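DyP2 (Amycolatopsis sp. ATCC 39116, PDB 4G2C) probably catalyses the haem-dependent oxidation of dyes and other aromatic substrates by peroxide, as a multifunctional dye peroxidase from a lignin-reactive bacterium. Local coordinates at residues Gly116-Thr120 against Glu480-Pro485; Met307-Arg311 against Cys345-Ile351; Arg311-Pro317 against Val330-Phe334. All blocks are in the same frame, centred on the assembly; numbering follows the deposited sequence.

Contact 1: residues Gly116-Thr120 against Glu480-Pro485; sequences GVGLT and EYFFMP
Leu119 and Phe483 form the one backbone bridge between Gly116-Thr120 and Glu480-Pro485, an antiparallel hydrogen-bonded pair. Leu119 N donates to Phe483 O over 2.9 Å, and Phe483 N returns a more bent bond to Leu119 O over 2.8 Å. Packing is tightest on the side of Gly118, Phe482 and Met484. The Met484 chain folds back through bends at chi2 and chi3, which brings its methyl CE within 3.2 Å of Gly118 CA, where the neighbour has no side chain to obstruct it. One residue on from Leu119, Thr120 CG2 meets the Phe482 ring obliquely, 3.2 Å from CE2. With chi1 at 66°, Thr120 sets OG1 between its backbone N and carbonyl carbon; from there OG1 accepts from Gly123 N, as the N-cap of helix 121-127, and is also hydrogen-bonded to Ile164 O. The two strands come from different sheets, and their N-to-C directions differ by 119°, which leaves little length for pairing. Strand 114-119 is an edge strand of the sheet in the DyP alpha+beta barrel family region, while strand 474-484 pairs with strand 267-278 in the second sheet, so the bridge joins the edge of one sheet to a strand of the other. The side chains of Leu119 and Phe483 lie on the looser side, which is nevertheless buried. Leu119 CD1 approaches Pro485 CG only to 4.2 Å; Tyr124 of helix 121-127 packs against Leu119, Phe483 and Pro485 here. Farther along, Gln55 NE2 bonds both Val117 O and Pro485 O.

Contact 2: residues Met307-Arg311 against Cys345-Ile351; sequences MLVGR and CPFHAHI. With HEM (protoporphyrin IX containing Fe), chain C; ACT (acetate ion), chain I.
Ile351 packs against Gly310 and Arg311, its CG1 branch lodged between its own backbone N and carbonyl carbon (chi1 68°). This sends CD1 to Gly310 O at 3.6 Å and across the aliphatic Arg311 chain at about a right angle, whereas CG2 faces the haem. Gly310, the first residue past helix 303-309, has a positive phi and lets the side chains of Ala349 and Ile351 come up against its backbone. Ala349 CB approaches Met307 O at 3.3 Å, and the Pro346 ring lies across the Met307 side chain, CG 3.8 Å from Met307 CB. Two backbone hydrogen bonds accompany this packing: His350 N donates to Leu308 O over 2.9 Å, and Ile351 N to Val309 O over 3.1 Å, so carbonyls ending one helix receive the first amides of the next. A water joins Met307 O to His348 ND1, 2.7 Å from the latter. The His350 side chain runs out with CG opposite its backbone N (chi1 175°), carrying the imidazole clear of the helix start. There NE2 ligates the haem iron at 2.1 Å, and ND1 is hydrogen-bonded to Asp441 OD2, which fixes the rotation of the ring. With Val309 CG1 packed on a haem methyl, this is the proximal side of a haem peroxidase site, the axial histidine held by a second-shell aspartate.

Contact 3: residues Arg311-Pro317 against Val330-Phe334; sequences RFEDGTP and VGNDF. With MN (manganese (II) ion), chain D; HEM (protoporphyrin IX containing Fe), chain C.
Arg311 makes a buried polar contact with Gly331 and Asn332, bringing together two parts of the long irregular segment between helices 303-309 and 350-354, beside the haem. The guanidinium is the hub. Its NH1 donates to Gly331 O over 3.0 Å and to Gly315 O over 3.1 Å, both acceptors lying within a few degrees of the guanidinium plane, so one nitrogen links the two segments. The side chain is extended from CG to NE (chi2 174°), which carries the group across to Val330-Phe334. NH2 stands 2.8 Å from Asn332 OD1, an oxygen that also accepts from Arg357 NH2, and the amide and guanidinium planes are turned 25° apart. Val330 fills the flank of this polar cluster: its CG1 sits against NH1 and Gly315 O, and CG2 against Asp314 O at 3.4 Å. On another side, Phe334 meets NH2 at its ring edge, while Pro317 CB lies over one ring face in a CH-pi contact, 4.1 Å from the centroid. The loop bearing Pro317 is shaped by an Asx turn in which Asp314 OD1 accepts from both Thr316 N and Thr316 OG1. Earlier in the same loop Glu313 turns elsewhere, its OE2 binding manganese at 2.2 Å, with Glu287 as the other protein ligand. Arg311 NE is 3.8 Å from the haem propionate oxygen O1A, too long to count as a bond. A guanidinium whose orientation is set by two carbonyls in its plane, both bound to NH1, would present a fixed positive charge near that propionate, probably stabilising it electrostatically.

Contacts 2 and 3 are neighbours, their centres 11 Å apart. They share Arg311 and meet again where Ile351 CD1 packs on Phe334 CZ at 4.2 Å. Both border the haem: contact 2 supplies the iron ligand, and contact 3 anchors the arginine beside a propionate. The chain leaving Arg311 also reaches the manganese site at Glu313, so haem and metal ion are approached from one run of backbone. Contact 1 lies on the opposite side of the chain's centre, its centre 32 Å from those of both others, and joins strands of two sheets. Along the sequence its two strands enclose the segments of contacts 2 and 3; although the Tyr481 side chain comes within about 9 Å of the haem, contact 1 does not touch it.

Contact 1: residues Gly116-Thr120 against Glu480-Pro485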
# COMPACT_ATOMS: atom_id res chain seq x y z
N GLY A 116 6.47 9.69 11.32
CA GLY A 116 6.28 8.28 11.61
C GLY A 116 7.59 7.64 12.01
O GLY A 116 8.64 7.98 11.48
N VAL A 117 7.53 6.70 12.95
CA VAL A 117 8.72 6.03 13.42
C VAL A 117 8.52 4.50 13.44
O VAL A 117 7.65 3.97 14.13
CB VAL A 117 9.12 6.54 14.83
CG1 VAL A 117 10.33 5.76 15.38
CG2 VAL A 117 9.41 8.04 14.80
N GLY A 118 9.35 3.79 12.68
CA GLY A 118 9.36 2.34 12.74
C GLY A 118 10.72 1.78 13.13
O GLY A 118 11.75 2.37 12.80
N LEU A 119 10.72 0.62 13.80
CA LEU A 119 11.92 -0.11 14.17
C LEU A 119 11.97 -1.50 13.54
O LEU A 119 10.96 -2.19 13.49
CB LEU A 119 11.97 -0.27 15.69
CG LEU A 119 12.01 1.03 16.49
CD1 LEU A 119 11.73 0.76 17.95
CD2 LEU A 119 13.36 1.68 16.30
N THR A 120 13.16 -1.91 13.10
CA THR A 120 13.35 -3.26 12.55
C THR A 120 13.68 -4.21 13.68
O THR A 120 14.04 -3.77 14.78
CB THR A 120 14.52 -3.33 11.55
OG1 THR A 120 15.75 -3.07 12.24
CG2 THR A 120 14.32 -2.31 10.43
N GLU A 480 12.36 -3.30 3.49
CA GLU A 480 12.55 -3.91 4.81
C GLU A 480 11.26 -3.94 5.61
O GLU A 480 10.29 -3.24 5.28
CB GLU A 480 13.66 -3.16 5.59
CG GLU A 480 13.99 -3.72 6.97
CD GLU A 480 14.37 -5.20 6.97
OE1 GLU A 480 15.58 -5.52 6.84
OE2 GLU A 480 13.48 -6.05 7.13
N TYR A 481 11.23 -4.77 6.66
CA TYR A 481 10.06 -4.83 7.55
C TYR A 481 10.34 -4.12 8.87
O TYR A 481 11.42 -4.25 9.44
CB TYR A 481 9.67 -6.27 7.87
CG TYR A 481 9.26 -7.12 6.70
CD1 TYR A 481 8.44 -6.61 5.70
CD2 TYR A 481 9.70 -8.44 6.59
CE1 TYR A 481 8.05 -7.40 4.63
CE2 TYR A 481 9.33 -9.24 5.53
CZ TYR A 481 8.50 -8.72 4.54
OH TYR A 481 8.11 -9.51 3.47
N PHE A 482 9.33 -3.40 9.36
CA PHE A 482 9.44 -2.60 10.58
C PHE A 482 8.21 -2.79 11.49
O PHE A 482 7.23 -3.43 11.12
CB PHE A 482 9.53 -1.11 10.23
CG PHE A 482 10.69 -0.73 9.33
CD1 PHE A 482 10.60 -0.88 7.95
CD2 PHE A 482 11.84 -0.16 9.86
CE1 PHE A 482 11.65 -0.50 7.12
CE2 PHE A 482 12.88 0.23 9.04
CZ PHE A 482 12.79 0.06 7.67
N PHE A 483 8.24 -2.18 12.66
CA PHE A 483 7.09 -2.11 13.52
C PHE A 483 6.97 -0.65 13.95
O PHE A 483 7.95 -0.07 14.43
CB PHE A 483 7.32 -3.02 14.73
CG PHE A 483 6.14 -3.13 15.66
CD1 PHE A 483 5.03 -3.88 15.30
CD2 PHE A 483 6.16 -2.52 16.90
CE1 PHE A 483 3.93 -3.99 16.16
CE2 PHE A 483 5.07 -2.63 17.77
CZ PHE A 483 3.96 -3.37 17.39
N MET A 484 5.81 -0.04 13.76
CA MET A 484 5.58 1.26 14.40
C MET A 484 5.04 1.01 15.80
O MET A 484 3.92 0.55 15.98
CB MET A 484 4.60 2.16 13.62
CG MET A 484 4.60 2.03 12.11
SD MET A 484 6.11 2.31 11.17
CE MET A 484 6.93 0.74 11.40
N PRO A 485 5.87 1.29 16.81
CA PRO A 485 5.46 1.06 18.20
C PRO A 485 4.58 2.18 18.72
O PRO A 485 4.40 3.21 18.07
CB PRO A 485 6.79 1.06 18.95
CG PRO A 485 7.68 1.90 18.12
CD PRO A 485 7.28 1.68 16.70

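Contact 2: residues Met307-Arg311 against Cys345-Ile351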
# COMPACT_ATOMS: atom_id res chain seq x y z
N MET A 307 -7.65 -4.28 -18.45
CA MET A 307 -7.59 -5.73 -18.22
C MET A 307 -6.43 -6.11 -17.32
O MET A 307 -6.50 -7.10 -16.59
CB MET A 307 -7.49 -6.51 -19.53
CG MET A 307 -8.77 -6.58 -20.35
SD MET A 307 -8.48 -7.34 -21.99
CE MET A 307 -10.00 -6.90 -22.83
N LEU A 308 -5.35 -5.33 -17.38
CA LEU A 308 -4.15 -5.60 -16.59
C LEU A 308 -4.36 -5.15 -15.15
O LEU A 308 -3.87 -5.78 -14.21
CB LEU A 308 -2.94 -4.86 -17.17
CG LEU A 308 -2.61 -5.12 -18.64
CD1 LEU A 308 -1.44 -4.23 -19.13
CD2 LEU A 308 -2.32 -6.59 -18.82
N VAL A 309 -5.07 -4.05 -14.99
CA VAL A 309 -5.23 -3.44 -13.68
C VAL A 309 -6.57 -3.80 -13.00
O VAL A 309 -6.61 -4.04 -11.80
CB VAL A 309 -5.07 -1.92 -13.80
CG1 VAL A 309 -5.49 -1.24 -12.51
CG2 VAL A 309 -3.62 -1.59 -14.18
N GLY A 310 -7.64 -3.86 -13.78
CA GLY A 310 -8.96 -4.15 -13.25
C GLY A 310 -9.79 -2.89 -13.17
O GLY A 310 -10.96 -2.92 -12.79
N ARG A 311 -9.14 -1.77 -13.48
CA ARG A 311 -9.81 -0.49 -13.62
C ARG A 311 -9.19 0.25 -14.81
O ARG A 311 -8.04 0.03 -15.15
CB ARG A 311 -9.65 0.37 -12.38
CG ARG A 311 -10.26 -0.13 -11.08
CD ARG A 311 -9.86 0.82 -9.91
NE ARG A 311 -10.38 0.42 -8.60
CZ ARG A 311 -11.48 0.90 -8.03
NH1 ARG A 311 -12.20 1.85 -8.64
NH2 ARG A 311 -11.86 0.46 -6.83
N CYS A 345 -14.09 -8.29 -16.01
CA CYS A 345 -12.76 -8.17 -15.41
C CYS A 345 -12.11 -9.55 -15.36
O CYS A 345 -12.65 -10.47 -14.74
CB CYS A 345 -12.83 -7.60 -14.00
SG CYS A 345 -11.18 -7.36 -13.25
N PRO A 346 -10.95 -9.69 -16.02
CA PRO A 346 -10.24 -10.97 -16.09
C PRO A 346 -9.80 -11.41 -14.69
O PRO A 346 -9.54 -10.56 -13.85
CB PRO A 346 -9.00 -10.65 -16.94
CG PRO A 346 -9.28 -9.29 -17.57
CD PRO A 346 -10.18 -8.59 -16.62
N PHE A 347 -9.73 -12.72 -14.45
CA PHE A 347 -9.34 -13.25 -13.14
C PHE A 347 -7.99 -12.72 -12.68
O PHE A 347 -7.76 -12.49 -11.49
CB PHE A 347 -9.28 -14.78 -13.18
CG PHE A 347 -10.62 -15.44 -13.44
CD1 PHE A 347 -11.60 -15.46 -12.45
CD2 PHE A 347 -10.88 -16.05 -14.66
CE1 PHE A 347 -12.83 -16.05 -12.68
CE2 PHE A 347 -12.10 -16.64 -14.89
CZ PHE A 347 -13.08 -16.65 -13.90
N HIS A 348 -7.10 -12.52 -13.64
CA HIS A 348 -5.73 -12.14 -13.32
C HIS A 348 -5.48 -10.63 -13.28
O HIS A 348 -4.33 -10.21 -13.11
CB HIS A 348 -4.75 -12.80 -14.29
CG HIS A 348 -5.25 -12.85 -15.70
ND1 HIS A 348 -5.40 -11.72 -16.47
CD2 HIS A 348 -5.67 -13.89 -16.46
CE1 HIS A 348 -5.87 -12.07 -17.66
NE2 HIS A 348 -6.05 -13.37 -17.67
N ALA A 349 -6.52 -9.81 -13.46
CA ALA A 349 -6.35 -8.36 -13.32
C ALA A 349 -5.81 -8.05 -11.91
O ALA A 349 -6.13 -8.77 -10.96
CB ALA A 349 -7.66 -7.61 -13.58
N HIS A 350 -5.00 -7.01 -11.78
CA HIS A 350 -4.29 -6.74 -10.52
C HIS A 350 -5.19 -6.70 -9.26
O HIS A 350 -4.91 -7.37 -8.26
CB HIS A 350 -3.50 -5.43 -10.65
CG HIS A 350 -2.82 -4.97 -9.39
ND1 HIS A 350 -1.91 -5.74 -8.69
CD2 HIS A 350 -2.89 -3.79 -8.73
CE1 HIS A 350 -1.48 -5.07 -7.64
NE2 HIS A 350 -2.04 -3.87 -7.65
N ILE A 351 -6.25 -5.90 -9.31
CA ILE A 351 -7.10 -5.74 -8.14
C ILE A 351 -7.91 -7.00 -7.82
O ILE A 351 -8.30 -7.22 -6.67
CB ILE A 351 -8.05 -4.50 -8.25
CG1 ILE A 351 -9.11 -4.69 -9.34
CG2 ILE A 351 -7.23 -3.23 -8.48
CD1 ILE A 351 -10.20 -3.58 -9.34
CHA HEM C . -5.14 -1.53 -5.92
CHB HEM C . -1.39 -0.26 -8.74
CHC HEM C . 1.67 -2.68 -5.86
CHD HEM C . -2.14 -4.57 -3.54
C1A HEM C . -4.40 -0.96 -6.93
C2A HEM C . -4.92 -0.10 -7.97
C3A HEM C . -3.88 0.25 -8.74
C4A HEM C . -2.67 -0.37 -8.21
CMA HEM C . -3.93 1.16 -9.98
CAA HEM C . -6.41 0.32 -8.13
CBA HEM C . -6.69 1.53 -7.23
CGA HEM C . -7.05 1.12 -5.82
O1A HEM C . -7.97 0.31 -5.62
O2A HEM C . -6.41 1.61 -4.86
C1B HEM C . -0.22 -0.80 -8.23
C2B HEM C . 1.14 -0.64 -8.74
C3B HEM C . 1.97 -1.31 -7.93
C4B HEM C . 1.19 -1.91 -6.88
CMB HEM C . 1.52 0.16 -10.02
CAB HEM C . 3.51 -1.46 -8.00
CBB HEM C . 4.25 -0.59 -8.69
C1C HEM C . 0.90 -3.47 -5.03
C2C HEM C . 1.39 -4.52 -4.15
C3C HEM C . 0.33 -5.03 -3.50
C4C HEM C . -0.85 -4.31 -3.95
CMC HEM C . 2.87 -4.94 -3.98
CAC HEM C . 0.31 -6.19 -2.49
CBC HEM C . 1.31 -7.09 -2.44
C1D HEM C . -3.28 -3.89 -3.92
C2D HEM C . -4.56 -4.05 -3.28
C3D HEM C . -5.47 -3.09 -4.03
C4D HEM C . -4.67 -2.46 -5.03
CMD HEM C . -4.90 -4.98 -2.11
CAD HEM C . -6.95 -2.84 -3.80
CBD HEM C . -7.62 -4.05 -4.41
CGD HEM C . -9.07 -3.89 -4.06
O1D HEM C . -9.37 -3.79 -2.84
O2D HEM C . -9.90 -3.82 -5.01
NA HEM C . -3.04 -1.09 -7.09
NB HEM C . -0.14 -1.57 -7.09
NC HEM C . -0.47 -3.37 -4.88
ND HEM C . -3.39 -2.95 -4.94
FE HEM C . -1.75 -2.35 -6.18
C ACT I . -10.25 -14.03 -18.44
O ACT I . -10.83 -14.95 -19.08
OXT ACT I . -10.00 -14.19 -17.20
CH3 ACT I . -9.86 -12.75 -19.11
O HOH W 1 -4.78 -9.09 -16.85

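Contact 3: residues Arg311-Pro317 against Val330-Phe334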
# COMPACT_ATOMS: atom_id res chain seq x y z
N ARG A 311 -9.14 -1.77 -13.48
CA ARG A 311 -9.81 -0.49 -13.62
C ARG A 311 -9.19 0.25 -14.81
O ARG A 311 -8.04 0.03 -15.15
CB ARG A 311 -9.65 0.37 -12.38
CG ARG A 311 -10.26 -0.13 -11.08
CD ARG A 311 -9.86 0.82 -9.91
NE ARG A 311 -10.38 0.42 -8.60
CZ ARG A 311 -11.48 0.90 -8.03
NH1 ARG A 311 -12.20 1.85 -8.64
NH2 ARG A 311 -11.86 0.46 -6.83
N PHE A 312 -9.96 1.13 -15.44
CA PHE A 312 -9.42 2.09 -16.39
C PHE A 312 -8.59 3.14 -15.63
O PHE A 312 -8.67 3.26 -14.41
CB PHE A 312 -10.55 2.77 -17.18
CG PHE A 312 -11.30 1.83 -18.06
CD1 PHE A 312 -10.86 1.57 -19.35
CD2 PHE A 312 -12.42 1.16 -17.59
CE1 PHE A 312 -11.55 0.69 -20.16
CE2 PHE A 312 -13.11 0.28 -18.39
CZ PHE A 312 -12.67 0.04 -19.68
N GLU A 313 -7.81 3.91 -16.36
CA GLU A 313 -7.01 4.94 -15.71
C GLU A 313 -7.77 5.83 -14.73
O GLU A 313 -7.19 6.32 -13.74
CB GLU A 313 -6.23 5.75 -16.74
CG GLU A 313 -5.00 4.99 -17.20
CD GLU A 313 -4.61 5.30 -18.63
OE1 GLU A 313 -4.29 6.49 -18.92
OE2 GLU A 313 -4.63 4.36 -19.47
N ASP A 314 -9.08 5.97 -14.95
CA ASP A 314 -9.86 7.01 -14.26
C ASP A 314 -10.54 6.78 -12.88
O ASP A 314 -11.26 7.66 -12.46
CB ASP A 314 -10.86 7.70 -15.21
CG ASP A 314 -12.08 6.86 -15.48
OD1 ASP A 314 -11.97 5.63 -15.29
OD2 ASP A 314 -13.13 7.42 -15.88
N GLY A 315 -10.43 5.64 -12.19
CA GLY A 315 -10.37 4.32 -12.70
C GLY A 315 -11.77 3.70 -12.46
O GLY A 315 -12.15 3.29 -11.35
N THR A 316 -12.55 3.70 -13.53
CA THR A 316 -13.76 2.92 -13.65
C THR A 316 -13.45 1.42 -13.52
O THR A 316 -12.56 0.90 -14.21
CB THR A 316 -14.39 3.22 -15.02
OG1 THR A 316 -14.51 4.64 -15.15
CG2 THR A 316 -15.75 2.57 -15.16
N PRO A 317 -14.16 0.72 -12.62
CA PRO A 317 -13.96 -0.73 -12.47
C PRO A 317 -14.37 -1.44 -13.75
O PRO A 317 -15.48 -1.25 -14.25
CB PRO A 317 -14.92 -1.12 -11.33
CG PRO A 317 -15.26 0.17 -10.64
CD PRO A 317 -15.20 1.23 -11.70
N VAL A 330 -14.99 8.22 -8.28
CA VAL A 330 -14.47 6.89 -8.52
C VAL A 330 -15.17 5.95 -7.56
O VAL A 330 -15.13 6.16 -6.35
CB VAL A 330 -12.96 6.84 -8.25
CG1 VAL A 330 -12.45 5.40 -8.39
CG2 VAL A 330 -12.23 7.78 -9.21
N GLY A 331 -15.81 4.90 -8.07
CA GLY A 331 -16.55 4.00 -7.20
C GLY A 331 -15.72 2.88 -6.61
O GLY A 331 -14.67 2.55 -7.13
N ASN A 332 -16.22 2.28 -5.53
CA ASN A 332 -15.63 1.06 -4.97
C ASN A 332 -16.69 0.05 -4.53
O ASN A 332 -16.36 -1.01 -3.99
CB ASN A 332 -14.72 1.38 -3.78
CG ASN A 332 -13.73 0.27 -3.50
OD1 ASN A 332 -13.17 -0.31 -4.42
ND2 ASN A 332 -13.54 -0.07 -2.22
N ASP A 333 -17.96 0.37 -4.76
CA ASP A 333 -19.07 -0.47 -4.34
C ASP A 333 -19.41 -1.53 -5.39
O ASP A 333 -20.41 -1.43 -6.10
CB ASP A 333 -20.29 0.39 -4.08
CG ASP A 333 -21.27 -0.29 -3.16
OD1 ASP A 333 -20.89 -1.33 -2.60
OD2 ASP A 333 -22.39 0.22 -3.01
N PHE A 334 -18.56 -2.55 -5.49
CA PHE A 334 -18.78 -3.66 -6.43
C PHE A 334 -18.10 -4.92 -5.91
O PHE A 334 -17.18 -4.86 -5.09
CB PHE A 334 -18.17 -3.33 -7.80
CG PHE A 334 -16.68 -3.11 -7.76
CD1 PHE A 334 -15.80 -4.20 -7.82
CD2 PHE A 334 -16.16 -1.83 -7.60
CE1 PHE A 334 -14.43 -4.01 -7.77
CE2 PHE A 334 -14.78 -1.63 -7.53
CZ PHE A 334 -13.90 -2.72 -7.62
MN MN D . -4.25 3.08 -21.25
CHA HEM C . -5.14 -1.53 -5.92
CHB HEM C . -1.39 -0.26 -8.74
CHC HEM C . 1.67 -2.68 -5.86
CHD HEM C . -2.14 -4.57 -3.54
C1A HEM C . -4.40 -0.96 -6.93
C2A HEM C . -4.92 -0.10 -7.97
C3A HEM C . -3.88 0.25 -8.74
C4A HEM C . -2.67 -0.37 -8.21
CMA HEM C . -3.93 1.16 -9.98
CAA HEM C . -6.41 0.32 -8.13
CBA HEM C . -6.69 1.53 -7.23
CGA HEM C . -7.05 1.12 -5.82
O1A HEM C . -7.97 0.31 -5.62
O2A HEM C . -6.41 1.61 -4.86
C1B HEM C . -0.22 -0.80 -8.23
C2B HEM C . 1.14 -0.64 -8.74
C3B HEM C . 1.97 -1.31 -7.93
C4B HEM C . 1.19 -1.91 -6.88
CMB HEM C . 1.52 0.16 -10.02
CAB HEM C . 3.51 -1.46 -8.00
CBB HEM C . 4.25 -0.59 -8.69
C1C HEM C . 0.90 -3.47 -5.03
C2C HEM C . 1.39 -4.52 -4.15
C3C HEM C . 0.33 -5.03 -3.50
C4C HEM C . -0.85 -4.31 -3.95
CMC HEM C . 2.87 -4.94 -3.98
CAC HEM C . 0.31 -6.19 -2.49
CBC HEM C . 1.31 -7.09 -2.44
C1D HEM C . -3.28 -3.89 -3.92
C2D HEM C . -4.56 -4.05 -3.28
C3D HEM C . -5.47 -3.09 -4.03
C4D HEM C . -4.67 -2.46 -5.03
CMD HEM C . -4.90 -4.98 -2.11
CAD HEM C . -6.95 -2.84 -3.80
CBD HEM C . -7.62 -4.05 -4.41
CGD HEM C . -9.07 -3.89 -4.06
O1D HEM C . -9.37 -3.79 -2.84
O2D HEM C . -9.90 -3.82 -5.01
NA HEM C . -3.04 -1.09 -7.09
NB HEM C . -0.14 -1.57 -7.09
NC HEM C . -0.47 -3.37 -4.88
ND HEM C . -3.39 -2.95 -4.94
FE HEM C . -1.75 -2.35 -6.18
O HOH W 2 -6.03 2.07 -20.15